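Local structure of peruvianin-I (Thevetia peruviana, 6ORM) at residues I74-L79 and N144-A149. The protein is a germin-like protein of the cupin family from plant latex with proteolytic activity, classed as a cysteine peptidase. Sequence-based numbering, arbitrary orientation.
Sequences INRCVL and NATFYA. With NAG (2-acetamido-2-deoxy-beta-D-glucopyranose), chain E.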
ATOM      1  N   ILE A  74      10.096  17.646  -1.864  1.00 38.90           N
ATOM      2  CA  ILE A  74      11.253  18.251  -1.214  1.00 39.48           C
ATOM      3  C   ILE A  74      10.907  19.691  -0.857  1.00 39.15           C
ATOM      4  O   ILE A  74      10.361  20.430  -1.684  1.00 40.04           O
ATOM      5  CB  ILE A  74      12.526  18.168  -2.083  1.00 40.95           C
ATOM      6  CG1 ILE A  74      13.748  18.640  -1.291  1.00 41.54           C
ATOM      7  CG2 ILE A  74      12.380  18.948  -3.380  1.00 42.27           C
ATOM      8  CD1 ILE A  74      15.073  18.319  -1.959  1.00 42.65           C
ATOM      9  N   ASN A  75      11.196  20.079   0.381  1.00 38.28           N
ATOM     10  CA  ASN A  75      10.989  21.438   0.852  1.00 38.76           C
ATOM     11  C   ASN A  75      12.323  22.028   1.288  1.00 38.97           C
ATOM     12  O   ASN A  75      13.133  21.344   1.919  1.00 39.13           O
ATOM     13  CB  ASN A  75       9.999  21.479   2.027  1.00 39.35           C
ATOM     14  CG  ASN A  75       8.603  21.024   1.638  1.00 40.23           C
ATOM     15  OD1 ASN A  75       8.150  21.248   0.516  1.00 41.18           O
ATOM     16  ND2 ASN A  75       7.914  20.382   2.572  1.00 39.78           N
ATOM     17  N   ARG A  76      12.548  23.295   0.951  1.00 39.51           N
ATOM     18  CA  ARG A  76      13.717  24.022   1.425  1.00 39.68           C
ATOM     19  C   ARG A  76      13.322  24.886   2.611  1.00 40.30           C
ATOM     20  O   ARG A  76      12.353  25.648   2.535  1.00 40.83           O
ATOM     21  CB  ARG A  76      14.323  24.896   0.325  1.00 40.06           C
ATOM     22  CG  ARG A  76      15.579  25.634   0.778  1.00 40.33           C
ATOM     23  CD  ARG A  76      16.031  26.686  -0.228  1.00 41.88           C
ATOM     24  NE  ARG A  76      15.049  27.752  -0.394  1.00 42.41           N
ATOM     25  CZ  ARG A  76      14.986  28.554  -1.453  1.00 43.20           C
ATOM     26  NH1 ARG A  76      15.871  28.437  -2.433  1.00 43.50           N
ATOM     27  NH2 ARG A  76      14.054  29.496  -1.516  1.00 43.86           N
ATOM     28  N   CYS A  77      14.080  24.776   3.697  1.00 40.39           N
ATOM     29  CA  CYS A  77      13.843  25.557   4.900  1.00 41.42           C
ATOM     30  C   CYS A  77      15.065  26.417   5.173  1.00 42.03           C
ATOM     31  O   CYS A  77      16.188  25.905   5.228  1.00 42.97           O
ATOM     32  CB  CYS A  77      13.541  24.652   6.097  1.00 41.45           C
ATOM     33  SG  CYS A  77      12.094  23.564   5.914  1.00 41.64           S
ATOM     34  N   VAL A  78      14.846  27.716   5.346  1.00 41.86           N
ATOM     35  CA  VAL A  78      15.899  28.658   5.704  1.00 42.89           C
ATOM     36  C   VAL A  78      15.526  29.298   7.033  1.00 42.97           C
ATOM     37  O   VAL A  78      14.399  29.777   7.205  1.00 42.80           O
ATOM     38  CB  VAL A  78      16.103  29.722   4.611  1.00 44.94           C
ATOM     39  CG1 VAL A  78      17.164  30.733   5.030  1.00 46.78           C
ATOM     40  CG2 VAL A  78      16.477  29.055   3.292  1.00 45.05           C
ATOM     41  N   LEU A  79      16.471  29.301   7.968  1.00 44.50           N
ATOM     42  CA  LEU A  79      16.273  29.862   9.296  1.00 45.59           C
ATOM     43  C   LEU A  79      17.192  31.062   9.463  1.00 47.31           C
ATOM     44  O   LEU A  79      18.411  30.939   9.306  1.00 47.90           O
ATOM     45  CB  LEU A  79      16.554  28.821  10.380  1.00 45.36           C
ATOM     46  CG  LEU A  79      15.544  27.686  10.556  1.00 44.43           C
ATOM     47  CD1 LEU A  79      16.094  26.628  11.501  1.00 43.73           C
ATOM     48  CD2 LEU A  79      14.214  28.225  11.066  1.00 44.94           C
ATOM     49  N   ASN A 144      22.450  32.420   8.350  1.00 49.52           N
ATOM     50  CA  ASN A 144      21.293  31.603   8.020  1.00 50.50           C
ATOM     51  C   ASN A 144      21.649  30.124   8.041  1.00 45.27           C
ATOM     52  O   ASN A 144      22.760  29.723   7.684  1.00 45.14           O
ATOM     53  CB  ASN A 144      20.754  31.942   6.631  1.00 58.25           C
ATOM     54  CG  ASN A 144      20.148  33.325   6.544  1.00 68.45           C
ATOM     55  OD1 ASN A 144      19.847  33.967   7.551  1.00 69.33           O
ATOM     56  ND2 ASN A 144      19.970  33.791   5.312  1.00 77.67           N
ATOM     57  N   ALA A 145      20.680  29.310   8.439  1.00 51.48           N
ATOM     58  CA  ALA A 145      20.759  27.863   8.315  1.00 47.19           C
ATOM     59  C   ALA A 145      19.826  27.422   7.197  1.00 43.89           C
ATOM     60  O   ALA A 145      18.681  27.883   7.123  1.00 43.34           O
ATOM     61  CB  ALA A 145      20.389  27.177   9.629  1.00 45.94           C
ATOM     62  N   THR A 146      20.312  26.546   6.325  1.00 44.36           N
ATOM     63  CA  THR A 146      19.511  25.991   5.242  1.00 43.49           C
ATOM     64  C   THR A 146      19.519  24.473   5.334  1.00 42.53           C
ATOM     65  O   THR A 146      20.579  23.865   5.519  1.00 41.90           O
ATOM     66  CB  THR A 146      20.037  26.436   3.873  1.00 44.32           C
ATOM     67  OG1 THR A 146      20.029  27.868   3.797  1.00 45.69           O
ATOM     68  CG2 THR A 146      19.171  25.870   2.752  1.00 43.75           C
ATOM     69  N   PHE A 147      18.339  23.867   5.223  1.00 42.40           N
ATOM     70  CA  PHE A 147      18.240  22.422   5.109  1.00 41.64           C
ATOM     71  C   PHE A 147      17.085  22.064   4.186  1.00 40.22           C
ATOM     72  O   PHE A 147      16.139  22.836   4.016  1.00 39.96           O
ATOM     73  CB  PHE A 147      18.080  21.739   6.478  1.00 42.04           C
ATOM     74  CG  PHE A 147      16.876  22.185   7.263  1.00 42.53           C
ATOM     75  CD1 PHE A 147      16.928  23.323   8.049  1.00 43.26           C
ATOM     76  CD2 PHE A 147      15.706  21.440   7.247  1.00 42.05           C
ATOM     77  CE1 PHE A 147      15.831  23.723   8.786  1.00 43.44           C
ATOM     78  CE2 PHE A 147      14.605  21.835   7.983  1.00 42.15           C
ATOM     79  CZ  PHE A 147      14.670  22.976   8.759  1.00 42.73           C
ATOM     80  N   TYR A 148      17.189  20.884   3.582  1.00 39.97           N
ATOM     81  CA  TYR A 148      16.178  20.361   2.676  1.00 38.90           C
ATOM     82  C   TYR A 148      15.538  19.132   3.298  1.00 38.58           C
ATOM     83  O   TYR A 148      16.239  18.245   3.795  1.00 39.49           O
ATOM     84  CB  TYR A 148      16.792  20.013   1.319  1.00 38.91           C
ATOM     85  CG  TYR A 148      17.310  21.219   0.582  1.00 39.45           C
ATOM     86  CD1 TYR A 148      18.542  21.773   0.896  1.00 40.17           C
ATOM     87  CD2 TYR A 148      16.557  21.819  -0.418  1.00 39.42           C
ATOM     88  CE1 TYR A 148      19.016  22.883   0.230  1.00 41.11           C
ATOM     89  CE2 TYR A 148      17.022  22.928  -1.092  1.00 39.99           C
ATOM     90  CZ  TYR A 148      18.252  23.456  -0.763  1.00 41.01           C
ATOM     91  OH  TYR A 148      18.721  24.563  -1.428  1.00 42.09           O
ATOM     92  N   ALA A 149      14.212  19.089   3.277  1.00 36.65           N
ATOM     93  CA  ALA A 149      13.455  17.947   3.765  1.00 36.18           C
ATOM     94  C   ALA A 149      12.925  17.157   2.575  1.00 35.94           C
ATOM     95  O   ALA A 149      12.157  17.690   1.766  1.00 36.05           O
ATOM     96  CB  ALA A 149      12.307  18.400   4.667  1.00 35.72           C
TER
HETATM   97  C1  NAG E   1      19.411  35.068   4.957  1.00 60.10           C
HETATM   98  C2  NAG E   1      20.502  36.072   4.604  1.00 64.86           C
HETATM   99  C3  NAG E   1      19.881  37.388   4.130  1.00 68.11           C
HETATM  100  C4  NAG E   1      18.913  37.129   2.981  1.00 68.24           C
HETATM  101  C5  NAG E   1      17.886  36.071   3.390  1.00 65.00           C
HETATM  102  C6  NAG E   1      17.002  35.633   2.245  1.00 63.99           C
HETATM  103  C7  NAG E   1      22.709  35.974   5.661  1.00 67.81           C
HETATM  104  C8  NAG E   1      23.512  36.254   6.895  1.00 69.30           C
HETATM  105  N2  NAG E   1      21.410  36.287   5.720  1.00 66.39           N
HETATM  106  O3  NAG E   1      20.893  38.302   3.715  1.00 71.64           O
HETATM  107  O4  NAG E   1      18.246  38.341   2.638  1.00 70.85           O
HETATM  108  O5  NAG E   1      18.554  34.883   3.840  1.00 62.84           O
HETATM  109  O6  NAG E   1      17.737  34.874   1.296  1.00 62.66           O
HETATM  110  O7  NAG E   1      23.212  35.487   4.654  1.00 68.07           O
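Phe147 places CG between its backbone N and carbonyl carbon (chi1 59°), which swings the ring over Cys77, its partner in a hydrogen-bonded antiparallel pair, while Arg76 holds CG anti to the backbone N (chi1 -178°), which lays its chain along Tyr148. Cys77 CB lies 3.6 Å from the centroid of the Phe147 ring and 22° off the normal, a CH-pi contact on one face; SG of the same cysteine, 4.3 Å from that centroid, makes an oblique sulfur-aromatic approach. Leu79 CD1 reaches the edge of the ring, 4.0 Å from Phe147 CE1. Thr137 of strand 135-139 and Ile104 of strand 104-109, both in another sheet of the chain, also touch Phe147, consistent with this face lining the inside of the cupin barrel. With the ring cut back to an alanine, Cys77 CB is likely to lose its aromatic cover and a gap to open beside Leu79.

On the other face, Arg76 CG packs 3.6 Å from Tyr148 CE2, and Arg76 NH2 hydrogen-bonds Gln44 O and Thr57 OG1.

Six backbone hydrogen bonds join the strands, two at each hydrogen-bonded pair, among them Cys77 N to Phe147 O at 2.8 Å. Just before Ala145, Asn144 ND2 is covalently bonded to C1 of an N-acetylglucosamine (1.4 Å), the N-linked site of an Asn-Ala-Thr sequon. The chemistry thus implies two unlike faces, one mainly apolar, where Cys77 and Leu79 meet the Phe147 ring, the other pairing a tyrosine with an arginine whose charged end is bound by oxygen atoms.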